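Isoaspartyl dipeptidase (Fervidobacterium islandicum, PDB 7CF6) probably hydrolyses beta-aspartyl (isoaspartyl) dipeptides as a zinc-dependent amidohydrolase, helping to repair or clear isoaspartyl damage. Local coordinates at residues P64-T69 / I286-Q291; R108-L113 / I129-Y134; V200-R205 / M229-K234. All blocks are in the same frame, centred on the assembly; numbering follows the deposited sequence.

From the N terminus, the chain first enters the barrel on strand 55-66, whose last residues form one half of contact 1. It then runs through strand 94-99 to helix 110-121 and strand 126-131, where contact 2 closes the smallest loop, the helix-to-strand half of a beta-alpha-beta unit. Contact 3 follows in series and joins the loops after strands 195-200 and 224-227. Contact 1 closes last, at 286-291, so its 216-residue loop encloses the other two, and it brings the first barrel strand beside the eighth. Contacts 1 and 2 touch through Ile-68, Thr-69, Asn-112 and Leu-113, whereas contact 3 stands apart from both. All three reach the bound beta-Asp-Leu.

Contact 1. Residues P64-T69 / I286-Q291; sequences PHVHIT and ISSDGQ. With ZN (zinc ion), chain R; FWO ((2S)-2-[[(3S)-3-azanyl-4-oxidanyl-4-oxidanylidene-butanoyl]amino]-4-methyl-pentanoic acid), chain P.
His-65 and His-67, the HxH pair at the end of barrel strand 55-66, meet Asp-289 just past strand 284-287 to form part of the zinc site of this amidohydrolase barrel. The ion lies in the planes of both imidazoles, with His-67 NE2 at 2.5 Å and His-65 NE2 at 2.7 Å; His-65 ND1 is hydrogen-bonded to Asn-197, which helps to fix the turn of that ring. Asp-289 brings OD1 to 2.7 Å from the zinc ion; its CB is directed away from strand 55-66, but placing CG anti to the backbone N (chi1 -153°) brings the carboxylate back. That group lies alongside the His-67 ring, the planes 33° apart. Its other oxygen, OD2, bonds to His-228, and Glu-160 also binds the metal. The backbones help to set these ligands: His-67 N donates to Gly-290 O (3.1 Å, 155°) almost in line with the C=O, and Asp-289 N makes a weak bond to His-65 O. Ser-288 makes an ST turn, its OG accepting from Gly-290 N at 3.0 Å while also bonding to Asp-63 and lying 3.6 Å from Val-66 CG2. Without the hydroxyl, as in an alanine here, Gly-290 N and Asp-63 would probably lose this partner and the turn carrying Asp-289 would be less firmly fixed. The segments run nearly parallel where the first and eighth barrel strands meet, strand 94-99 flanking Val-66 and strand 249-252 pairing with Ser-287.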
loop_
_atom_site.group_PDB
_atom_site.type_symbol
_atom_site.label_atom_id
_atom_site.label_comp_id
_atom_site.label_asym_id
_atom_site.label_seq_id
_atom_site.Cartn_x
_atom_site.Cartn_y
_atom_site.Cartn_z
ATOM N N PRO B 64 -34.693 -14.569 -4.531
ATOM C CA PRO B 64 -33.260 -14.704 -4.254
ATOM C C PRO B 64 -32.272 -13.904 -5.124
ATOM O O PRO B 64 -31.074 -14.114 -5.038
ATOM C CB PRO B 64 -33.000 -16.204 -4.478
ATOM C CG PRO B 64 -34.342 -16.820 -4.793
ATOM C CD PRO B 64 -35.188 -15.694 -5.328
ATOM N N HIS B 65 -32.754 -12.972 -5.935
ATOM C CA HIS B 65 -31.900 -12.301 -6.952
ATOM C C HIS B 65 -32.545 -10.966 -7.328
ATOM O O HIS B 65 -33.403 -10.986 -8.232
ATOM C CB HIS B 65 -31.685 -13.243 -8.162
ATOM C CG HIS B 65 -30.520 -12.893 -9.021
ATOM N ND1 HIS B 65 -29.394 -13.694 -9.098
ATOM C CD2 HIS B 65 -30.294 -11.820 -9.809
ATOM C CE1 HIS B 65 -28.521 -13.127 -9.905
ATOM N NE2 HIS B 65 -29.049 -11.969 -10.347
ATOM N N VAL B 66 -32.157 -9.882 -6.643
ATOM C CA VAL B 66 -32.731 -8.510 -6.793
ATOM C C VAL B 66 -31.610 -7.463 -6.697
ATOM O O VAL B 66 -30.756 -7.554 -5.788
ATOM C CB VAL B 66 -33.843 -8.270 -5.761
ATOM C CG1 VAL B 66 -34.621 -6.992 -6.028
ATOM C CG2 VAL B 66 -34.796 -9.447 -5.709
ATOM N N HIS B 67 -31.612 -6.507 -7.632
ATOM C CA HIS B 67 -30.708 -5.328 -7.666
ATOM C C HIS B 67 -31.330 -4.194 -6.850
ATOM O O HIS B 67 -31.782 -3.215 -7.439
ATOM C CB HIS B 67 -30.430 -4.951 -9.122
ATOM C CG HIS B 67 -29.635 -6.010 -9.796
ATOM N ND1 HIS B 67 -28.249 -6.021 -9.750
ATOM C CD2 HIS B 67 -30.022 -7.126 -10.446
ATOM C CE1 HIS B 67 -27.813 -7.087 -10.373
ATOM N NE2 HIS B 67 -28.889 -7.791 -10.800
ATOM N N ILE B 68 -31.367 -4.350 -5.527
ATOM C CA ILE B 68 -32.170 -3.473 -4.620
ATOM C C ILE B 68 -31.666 -2.021 -4.711
ATOM O O ILE B 68 -32.445 -1.105 -4.411
ATOM C CB ILE B 68 -32.143 -4.020 -3.177
ATOM C CG1 ILE B 68 -30.718 -4.166 -2.624
ATOM C CG2 ILE B 68 -32.916 -5.325 -3.111
ATOM C CD1 ILE B 68 -30.647 -4.389 -1.125
ATOM N N THR B 69 -30.408 -1.819 -5.113
ATOM C CA THR B 69 -29.770 -0.486 -5.253
ATOM C C THR B 69 -30.025 0.095 -6.647
ATOM O O THR B 69 -29.630 1.245 -6.872
ATOM C CB THR B 69 -28.258 -0.564 -4.989
ATOM O OG1 THR B 69 -27.639 -1.462 -5.912
ATOM C CG2 THR B 69 -27.954 -0.990 -3.573
ATOM N N ILE B 286 -37.055 -19.625 -8.699
ATOM C CA ILE B 286 -37.266 -18.503 -9.656
ATOM C C ILE B 286 -36.875 -17.204 -8.952
ATOM O O ILE B 286 -37.096 -17.123 -7.712
ATOM C CB ILE B 286 -38.710 -18.474 -10.204
ATOM C CG1 ILE B 286 -39.760 -18.496 -9.092
ATOM C CG2 ILE B 286 -38.956 -19.596 -11.202
ATOM C CD1 ILE B 286 -41.104 -17.909 -9.506
ATOM N N SER B 287 -36.328 -16.246 -9.708
ATOM C CA SER B 287 -35.856 -14.928 -9.209
ATOM C C SER B 287 -36.285 -13.787 -10.148
ATOM O O SER B 287 -36.025 -13.866 -11.378
ATOM C CB SER B 287 -34.367 -14.942 -8.985
ATOM O OG SER B 287 -33.615 -15.127 -10.186
ATOM N N SER B 288 -36.856 -12.724 -9.568
ATOM C CA SER B 288 -37.475 -11.570 -10.280
ATOM C C SER B 288 -36.458 -10.845 -11.164
ATOM O O SER B 288 -36.848 -10.222 -12.181
ATOM C CB SER B 288 -38.056 -10.592 -9.285
ATOM O OG SER B 288 -37.032 -9.990 -8.502
ATOM N N ASP B 289 -35.211 -10.816 -10.721
ATOM C CA ASP B 289 -34.162 -9.990 -11.358
ATOM C C ASP B 289 -34.648 -8.537 -11.343
ATOM O O ASP B 289 -34.339 -7.782 -12.283
ATOM C CB ASP B 289 -33.857 -10.517 -12.763
ATOM C CG ASP B 289 -32.444 -10.190 -13.201
ATOM O OD1 ASP B 289 -31.772 -9.427 -12.484
ATOM O OD2 ASP B 289 -32.018 -10.711 -14.228
ATOM N N GLY B 290 -35.389 -8.165 -10.301
ATOM C CA GLY B 290 -36.057 -6.857 -10.208
ATOM C C GLY B 290 -35.035 -5.746 -10.178
ATOM O O GLY B 290 -33.953 -5.960 -9.570
ATOM N N GLN B 291 -35.362 -4.619 -10.827
ATOM C CA GLN B 291 -34.510 -3.401 -10.956
ATOM C C GLN B 291 -33.215 -3.759 -11.691
ATOM O O GLN B 291 -32.264 -2.954 -11.661
ATOM C CB GLN B 291 -34.221 -2.782 -9.583
ATOM C CG GLN B 291 -35.461 -2.540 -8.744
ATOM C CD GLN B 291 -36.550 -1.971 -9.607
ATOM O OE1 GLN B 291 -36.346 -0.975 -10.299
ATOM N NE2 GLN B 291 -37.697 -2.634 -9.610
HETATM ZN ZN ZN R . -29.114 -9.941 -12.060
HETATM C C10 FWO P . -29.594 -10.281 -18.304
HETATM C C13 FWO P . -27.913 -7.435 -16.137
HETATM C C15 FWO P . -28.744 -10.964 -19.384
HETATM C C17 FWO P . -27.499 -5.875 -14.153
HETATM O O01 FWO P . -28.489 -12.226 -19.301
HETATM O O02 FWO P . -29.044 -9.418 -15.480
HETATM O O03 FWO P . -28.318 -10.267 -20.366
HETATM O O04 FWO P . -28.664 -5.391 -14.016
HETATM O O05 FWO P . -26.507 -5.148 -13.816
HETATM N N06 FWO P . -28.891 -9.088 -17.803
HETATM N N07 FWO P . -27.754 -8.398 -13.854
HETATM C C08 FWO P . -30.933 -9.861 -18.936
HETATM C C09 FWO P . -31.506 -10.793 -20.028
HETATM C C11 FWO P . -32.251 -10.000 -21.115
HETATM C C12 FWO P . -32.443 -11.801 -19.344
HETATM C C14 FWO P . -28.668 -8.745 -16.396
HETATM C C16 FWO P . -27.276 -7.316 -14.732
#

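Contact 2. Residues R108-L113 / I129-Y134; sequences RSLENL and IYTGSY. With FWO ((2S)-2-[[(3S)-3-azanyl-4-oxidanyl-4-oxidanylidene-butanoyl]amino]-4-methyl-pentanoic acid), chain P.
Leu-113 and Leu-110 set methyl groups against the backbone oxygens of 129-134, and no hydrogen bond crosses between the two segments. Leu-113 CD2 sits 3.4 Å from Tyr-130 O, and Leu-110 CD2 lies 3.9 Å from Gly-132 O. The purely apolar part is the pair Leu-113 and Ile-129, whose side chains pass each other in opposite directions, with CG of the leucine 3.7 Å from CG2 of the isoleucine. Leu-113 reaches there with CG anti to the backbone N (chi1 165°), its CD1 also meeting Ile-129 CG2. One turn earlier, Leu-110 CD1 is 3.8 Å from Thr-131 OG1, a hydroxyl that finds its polar partner in Asp-148. The helix start that presents these leucines is capped by Ser-109, whose OG accepts from Asn-112 N at 3.0 Å (152°). Beyond Gly-132, the chain continues to Tyr-134, whose ring stacks on that of His-199 and whose OH approaches C16 of the bound dipeptide at 3.6 Å. The contact lies within the beta-alpha-beta crossover of strand 94-99, helix 110-121 and strand 126-131; Ile-68 adds to the apolar layer beside Leu-113, and strand 155-163 flanks Ile-129 and Thr-131.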
loop_
_atom_site.group_PDB
_atom_site.type_symbol
_atom_site.label_atom_id
_atom_site.label_comp_id
_atom_site.label_asym_id
_atom_site.label_seq_id
_atom_site.Cartn_x
_atom_site.Cartn_y
_atom_site.Cartn_z
ATOM N N ARG B 108 -21.712 1.458 -8.584
ATOM C CA ARG B 108 -22.567 0.804 -7.548
ATOM C C ARG B 108 -21.663 0.235 -6.452
ATOM O O ARG B 108 -21.023 -0.772 -6.711
ATOM C CB ARG B 108 -23.416 -0.315 -8.159
ATOM C CG ARG B 108 -24.146 0.096 -9.428
ATOM C CD ARG B 108 -25.370 0.923 -9.119
ATOM N NE ARG B 108 -26.252 1.085 -10.261
ATOM C CZ ARG B 108 -27.370 1.790 -10.251
ATOM N NH1 ARG B 108 -27.760 2.422 -9.157
ATOM N NH2 ARG B 108 -28.102 1.857 -11.345
ATOM N N SER B 109 -21.607 0.875 -5.283
ATOM C CA SER B 109 -20.811 0.428 -4.105
ATOM C C SER B 109 -21.518 -0.725 -3.353
ATOM O O SER B 109 -22.770 -0.804 -3.335
ATOM C CB SER B 109 -20.452 1.605 -3.186
ATOM O OG SER B 109 -21.534 1.994 -2.353
ATOM N N LEU B 110 -20.715 -1.594 -2.749
ATOM C CA LEU B 110 -21.159 -2.630 -1.777
ATOM C C LEU B 110 -21.728 -1.981 -0.506
ATOM O O LEU B 110 -22.766 -2.485 -0.016
ATOM C CB LEU B 110 -19.980 -3.550 -1.438
ATOM C CG LEU B 110 -19.618 -4.611 -2.491
ATOM C CD1 LEU B 110 -18.355 -5.354 -2.062
ATOM C CD2 LEU B 110 -20.769 -5.585 -2.755
ATOM N N GLU B 111 -21.125 -0.901 -0.008
ATOM C CA GLU B 111 -21.637 -0.180 1.199
ATOM C C GLU B 111 -23.051 0.342 0.959
ATOM O O GLU B 111 -23.838 0.228 1.900
ATOM C CB GLU B 111 -20.773 1.009 1.609
ATOM C CG GLU B 111 -19.346 0.619 1.938
ATOM C CD GLU B 111 -18.442 0.388 0.739
ATOM O OE1 GLU B 111 -18.905 0.655 -0.408
ATOM O OE2 GLU B 111 -17.289 -0.092 0.961
ATOM N N ASN B 112 -23.337 0.883 -0.233
ATOM C CA ASN B 112 -24.677 1.367 -0.678
ATOM C C ASN B 112 -25.683 0.218 -0.683
ATOM O O ASN B 112 -26.880 0.459 -0.392
ATOM C CB ASN B 112 -24.656 1.934 -2.097
ATOM C CG ASN B 112 -26.013 2.437 -2.552
ATOM O OD1 ASN B 112 -26.554 3.360 -1.949
ATOM N ND2 ASN B 112 -26.555 1.849 -3.611
ATOM N N LEU B 113 -25.232 -0.979 -1.067
ATOM C CA LEU B 113 -26.090 -2.196 -1.074
ATOM C C LEU B 113 -26.394 -2.603 0.376
ATOM O O LEU B 113 -27.580 -2.911 0.665
ATOM C CB LEU B 113 -25.373 -3.292 -1.864
ATOM C CG LEU B 113 -25.898 -4.715 -1.704
ATOM C CD1 LEU B 113 -27.284 -4.924 -2.326
ATOM C CD2 LEU B 113 -24.876 -5.652 -2.301
ATOM N N ILE B 129 -27.638 -9.905 1.495
ATOM C CA ILE B 129 -26.780 -9.429 0.366
ATOM C C ILE B 129 -25.667 -10.440 -0.025
ATOM O O ILE B 129 -25.250 -11.324 0.793
ATOM C CB ILE B 129 -26.216 -8.024 0.688
ATOM C CG1 ILE B 129 -25.363 -8.014 1.959
ATOM C CG2 ILE B 129 -27.347 -7.002 0.773
ATOM C CD1 ILE B 129 -24.350 -6.899 1.992
ATOM N N TYR B 130 -25.176 -10.302 -1.260
ATOM C CA TYR B 130 -23.883 -10.868 -1.708
ATOM C C TYR B 130 -22.806 -9.762 -1.655
ATOM O O TYR B 130 -23.147 -8.574 -1.794
ATOM C CB TYR B 130 -23.999 -11.467 -3.111
ATOM C CG TYR B 130 -25.003 -12.573 -3.365
ATOM C CD1 TYR B 130 -24.653 -13.917 -3.326
ATOM C CD2 TYR B 130 -26.271 -12.288 -3.830
ATOM C CE1 TYR B 130 -25.548 -14.935 -3.639
ATOM C CE2 TYR B 130 -27.179 -13.288 -4.159
ATOM C CZ TYR B 130 -26.826 -14.623 -4.064
ATOM O OH TYR B 130 -27.749 -15.570 -4.414
ATOM N N THR B 131 -21.547 -10.168 -1.421
ATOM C CA THR B 131 -20.292 -9.429 -1.769
ATOM C C THR B 131 -19.966 -9.589 -3.286
ATOM O O THR B 131 -20.673 -10.345 -3.982
ATOM C CB THR B 131 -19.136 -9.860 -0.837
ATOM O OG1 THR B 131 -18.007 -8.992 -0.995
ATOM C CG2 THR B 131 -18.643 -11.270 -1.073
ATOM N N GLY B 132 -18.938 -8.896 -3.794
ATOM C CA GLY B 132 -18.454 -8.993 -5.189
ATOM C C GLY B 132 -19.430 -8.471 -6.255
ATOM O O GLY B 132 -20.399 -7.749 -5.941
ATOM N N SER B 133 -19.170 -8.818 -7.512
ATOM C CA SER B 133 -20.039 -8.518 -8.673
ATOM C C SER B 133 -19.650 -9.460 -9.822
ATOM O O SER B 133 -18.836 -10.397 -9.560
ATOM C CB SER B 133 -19.894 -7.070 -9.024
ATOM O OG SER B 133 -18.539 -6.766 -9.333
ATOM N N TYR B 134 -20.195 -9.226 -11.022
ATOM C CA TYR B 134 -19.751 -9.777 -12.332
ATOM C C TYR B 134 -18.244 -10.058 -12.321
ATOM O O TYR B 134 -17.851 -11.213 -12.534
ATOM C CB TYR B 134 -20.046 -8.788 -13.468
ATOM C CG TYR B 134 -21.330 -8.982 -14.234
ATOM C CD1 TYR B 134 -22.516 -9.299 -13.603
ATOM C CD2 TYR B 134 -21.361 -8.841 -15.615
ATOM C CE1 TYR B 134 -23.695 -9.467 -14.316
ATOM C CE2 TYR B 134 -22.531 -9.010 -16.348
ATOM C CZ TYR B 134 -23.716 -9.310 -15.697
ATOM O OH TYR B 134 -24.877 -9.473 -16.417
HETATM C C10 FWO P . -29.594 -10.281 -18.304
HETATM C C13 FWO P . -27.913 -7.435 -16.137
HETATM C C15 FWO P . -28.744 -10.964 -19.384
HETATM C C17 FWO P . -27.499 -5.875 -14.153
HETATM O O01 FWO P . -28.489 -12.226 -19.301
HETATM O O02 FWO P . -29.044 -9.418 -15.480
HETATM O O03 FWO P . -28.318 -10.267 -20.366
HETATM O O04 FWO P . -28.664 -5.391 -14.016
HETATM O O05 FWO P . -26.507 -5.148 -13.816
HETATM N N06 FWO P . -28.891 -9.088 -17.803
HETATM N N07 FWO P . -27.754 -8.398 -13.854
HETATM C C08 FWO P . -30.933 -9.861 -18.936
HETATM C C09 FWO P . -31.506 -10.793 -20.028
HETATM C C11 FWO P . -32.251 -10.000 -21.115
HETATM C C12 FWO P . -32.443 -11.801 -19.344
HETATM C C14 FWO P . -28.668 -8.745 -16.396
HETATM C C16 FWO P . -27.276 -7.316 -14.732
#

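Contact 3. Residues V200-R205 / M229-K234; sequences VGSGKR and MSRSRK. With FWO ((2S)-2-[[(3S)-3-azanyl-4-oxidanyl-4-oxidanylidene-butanoyl]amino]-4-methyl-pentanoic acid), chain P.
Arg-231 and Val-200 make the close part of this contact, in contrast to the lysine-bearing ends of both segments, which remain exposed. Arg-231 NE donates to Val-200 O at 3.0 Å, a fairly straight bond (161°) lying in the carbonyl plane on a lone pair and only 12° out of the guanidinium plane. Just before it, CD of the arginine passes 3.4 Å from Gly-201 O, so the side chain passes two successive carbonyl oxygens. Its course is extended at chi2 (-167°) and bends at chi3, and this carries the guanidinium on to the leucyl carboxylate of the bound beta-Asp-Leu. NH2 and the ligand atom O01 are modelled close enough for a covalent link, which is doubtful at this resolution; the position is consistent with Arg-231, a residue of the ligand pocket, facing that carboxylate. In a TIM barrel the loops after the parallel strands form the substrate side, and here those after neighbouring strands 195-200 and 224-227 meet. Val-200 CG2 lies 4.1 Å from Met-229 SD, the buried thioether end, bent at chi2 and chi3, coming nearer the valine while Leu-235 and Ile-207 pack around the pair. The outer side is looser: exposed Ser-202 brings CB no nearer than 4.3 Å to Arg-231 CD, and beyond it Lys-204 packs on Thr-217 of a neighbouring subunit.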
loop_
_atom_site.group_PDB
_atom_site.type_symbol
_atom_site.label_atom_id
_atom_site.label_comp_id
_atom_site.label_asym_id
_atom_site.label_seq_id
_atom_site.Cartn_x
_atom_site.Cartn_y
_atom_site.Cartn_z
ATOM N N VAL B 200 -24.710 -16.580 -15.790
ATOM C CA VAL B 200 -24.328 -17.424 -16.954
ATOM C C VAL B 200 -24.860 -16.741 -18.219
ATOM O O VAL B 200 -26.102 -16.658 -18.402
ATOM C CB VAL B 200 -24.898 -18.845 -16.816
ATOM C CG1 VAL B 200 -24.333 -19.750 -17.894
ATOM C CG2 VAL B 200 -24.667 -19.424 -15.422
ATOM N N GLY B 201 -23.950 -16.265 -19.065
ATOM C CA GLY B 201 -24.318 -15.668 -20.355
ATOM C C GLY B 201 -24.759 -16.720 -21.364
ATOM O O GLY B 201 -25.357 -17.744 -20.975
ATOM N N SER B 202 -24.464 -16.463 -22.633
ATOM C CA SER B 202 -24.900 -17.268 -23.798
ATOM C C SER B 202 -23.663 -17.756 -24.566
ATOM O O SER B 202 -23.768 -18.031 -25.769
ATOM C CB SER B 202 -25.845 -16.445 -24.631
ATOM O OG SER B 202 -25.699 -15.071 -24.311
ATOM N N GLY B 203 -22.525 -17.873 -23.876
ATOM C CA GLY B 203 -21.295 -18.474 -24.424
ATOM C C GLY B 203 -21.517 -19.945 -24.708
ATOM O O GLY B 203 -22.392 -20.549 -24.063
ATOM N N LYS B 204 -20.785 -20.496 -25.671
ATOM C CA LYS B 204 -20.755 -21.950 -25.975
ATOM C C LYS B 204 -20.297 -22.739 -24.730
ATOM O O LYS B 204 -20.724 -23.879 -24.586
ATOM C CB LYS B 204 -19.885 -22.221 -27.216
ATOM C CG LYS B 204 -18.475 -21.620 -27.217
ATOM C CD LYS B 204 -17.892 -21.316 -28.613
ATOM C CE LYS B 204 -16.879 -20.180 -28.653
ATOM N NZ LYS B 204 -17.472 -18.865 -28.286
ATOM N N ARG B 205 -19.481 -22.171 -23.840
ATOM C CA ARG B 205 -18.877 -22.936 -22.712
ATOM C C ARG B 205 -19.905 -23.280 -21.621
ATOM O O ARG B 205 -19.552 -24.062 -20.734
ATOM C CB ARG B 205 -17.721 -22.143 -22.106
ATOM C CG ARG B 205 -16.543 -21.983 -23.050
ATOM C CD ARG B 205 -15.415 -21.207 -22.413
ATOM N NE ARG B 205 -15.508 -19.786 -22.683
ATOM C CZ ARG B 205 -14.504 -18.939 -22.488
ATOM N NH1 ARG B 205 -13.351 -19.376 -22.004
ATOM N NH2 ARG B 205 -14.652 -17.654 -22.762
ATOM N N MET B 229 -31.063 -19.955 -16.157
ATOM C CA MET B 229 -30.811 -21.267 -16.830
ATOM C C MET B 229 -32.041 -21.711 -17.632
ATOM O O MET B 229 -32.140 -22.894 -17.948
ATOM C CB MET B 229 -30.414 -22.362 -15.833
ATOM C CG MET B 229 -29.197 -22.018 -14.961
ATOM S SD MET B 229 -27.490 -22.362 -15.567
ATOM C CE MET B 229 -27.769 -23.552 -16.866
ATOM N N SER B 230 -32.937 -20.786 -17.977
ATOM C CA SER B 230 -33.952 -20.979 -19.048
ATOM C C SER B 230 -33.632 -20.089 -20.270
ATOM O O SER B 230 -34.285 -20.251 -21.292
ATOM C CB SER B 230 -35.367 -20.815 -18.513
ATOM O OG SER B 230 -35.517 -19.642 -17.729
ATOM N N ARG B 231 -32.589 -19.258 -20.199
ATOM C CA ARG B 231 -32.058 -18.396 -21.299
ATOM C C ARG B 231 -32.357 -19.004 -22.673
ATOM O O ARG B 231 -33.028 -18.352 -23.498
ATOM C CB ARG B 231 -30.528 -18.274 -21.192
ATOM C CG ARG B 231 -30.030 -16.843 -21.084
ATOM C CD ARG B 231 -28.541 -16.675 -21.298
ATOM N NE ARG B 231 -27.989 -15.637 -20.445
ATOM C CZ ARG B 231 -28.456 -14.393 -20.366
ATOM N NH1 ARG B 231 -29.500 -14.021 -21.089
ATOM N NH2 ARG B 231 -27.901 -13.511 -19.548
ATOM N N SER B 232 -31.803 -20.198 -22.880
ATOM C CA SER B 232 -31.819 -21.034 -24.106
ATOM C C SER B 232 -32.121 -22.465 -23.658
ATOM O O SER B 232 -31.756 -22.797 -22.506
ATOM C CB SER B 232 -30.477 -20.962 -24.810
ATOM O OG SER B 232 -29.425 -21.467 -23.982
ATOM N N ARG B 233 -32.701 -23.307 -24.514
ATOM C CA ARG B 233 -33.057 -24.686 -24.086
ATOM C C ARG B 233 -31.810 -25.573 -23.972
ATOM O O ARG B 233 -31.844 -26.537 -23.151
ATOM C CB ARG B 233 -34.087 -25.330 -25.005
ATOM C CG ARG B 233 -34.819 -26.484 -24.324
ATOM C CD ARG B 233 -36.258 -26.626 -24.814
ATOM N NE ARG B 233 -36.366 -26.126 -26.193
ATOM C CZ ARG B 233 -37.472 -25.669 -26.803
ATOM N NH1 ARG B 233 -37.385 -25.241 -28.051
ATOM N NH2 ARG B 233 -38.653 -25.637 -26.207
ATOM N N LYS B 234 -30.764 -25.263 -24.745
ATOM C CA LYS B 234 -29.436 -25.912 -24.628
ATOM C C LYS B 234 -28.951 -25.738 -23.184
ATOM O O LYS B 234 -28.478 -26.718 -22.586
ATOM C CB LYS B 234 -28.461 -25.322 -25.649
ATOM C CG LYS B 234 -27.264 -26.211 -25.943
ATOM C CD LYS B 234 -26.183 -25.528 -26.749
ATOM C CE LYS B 234 -24.875 -26.293 -26.723
ATOM N NZ LYS B 234 -23.844 -25.643 -27.560
HETATM C C10 FWO P . -29.594 -10.281 -18.304
HETATM C C13 FWO P . -27.913 -7.435 -16.137
HETATM C C15 FWO P . -28.744 -10.964 -19.384
HETATM C C17 FWO P . -27.499 -5.875 -14.153
HETATM O O01 FWO P . -28.489 -12.226 -19.301
HETATM O O02 FWO P . -29.044 -9.418 -15.480
HETATM O O03 FWO P . -28.318 -10.267 -20.366
HETATM O O04 FWO P . -28.664 -5.391 -14.016
HETATM O O05 FWO P . -26.507 -5.148 -13.816
HETATM N N06 FWO P . -28.891 -9.088 -17.803
HETATM N N07 FWO P . -27.754 -8.398 -13.854
HETATM C C08 FWO P . -30.933 -9.861 -18.936
HETATM C C09 FWO P . -31.506 -10.793 -20.028
HETATM C C11 FWO P . -32.251 -10.000 -21.115
HETATM C C12 FWO P . -32.443 -11.801 -19.344
HETATM C C14 FWO P . -28.668 -8.745 -16.396
HETATM C C16 FWO P . -27.276 -7.316 -14.732
#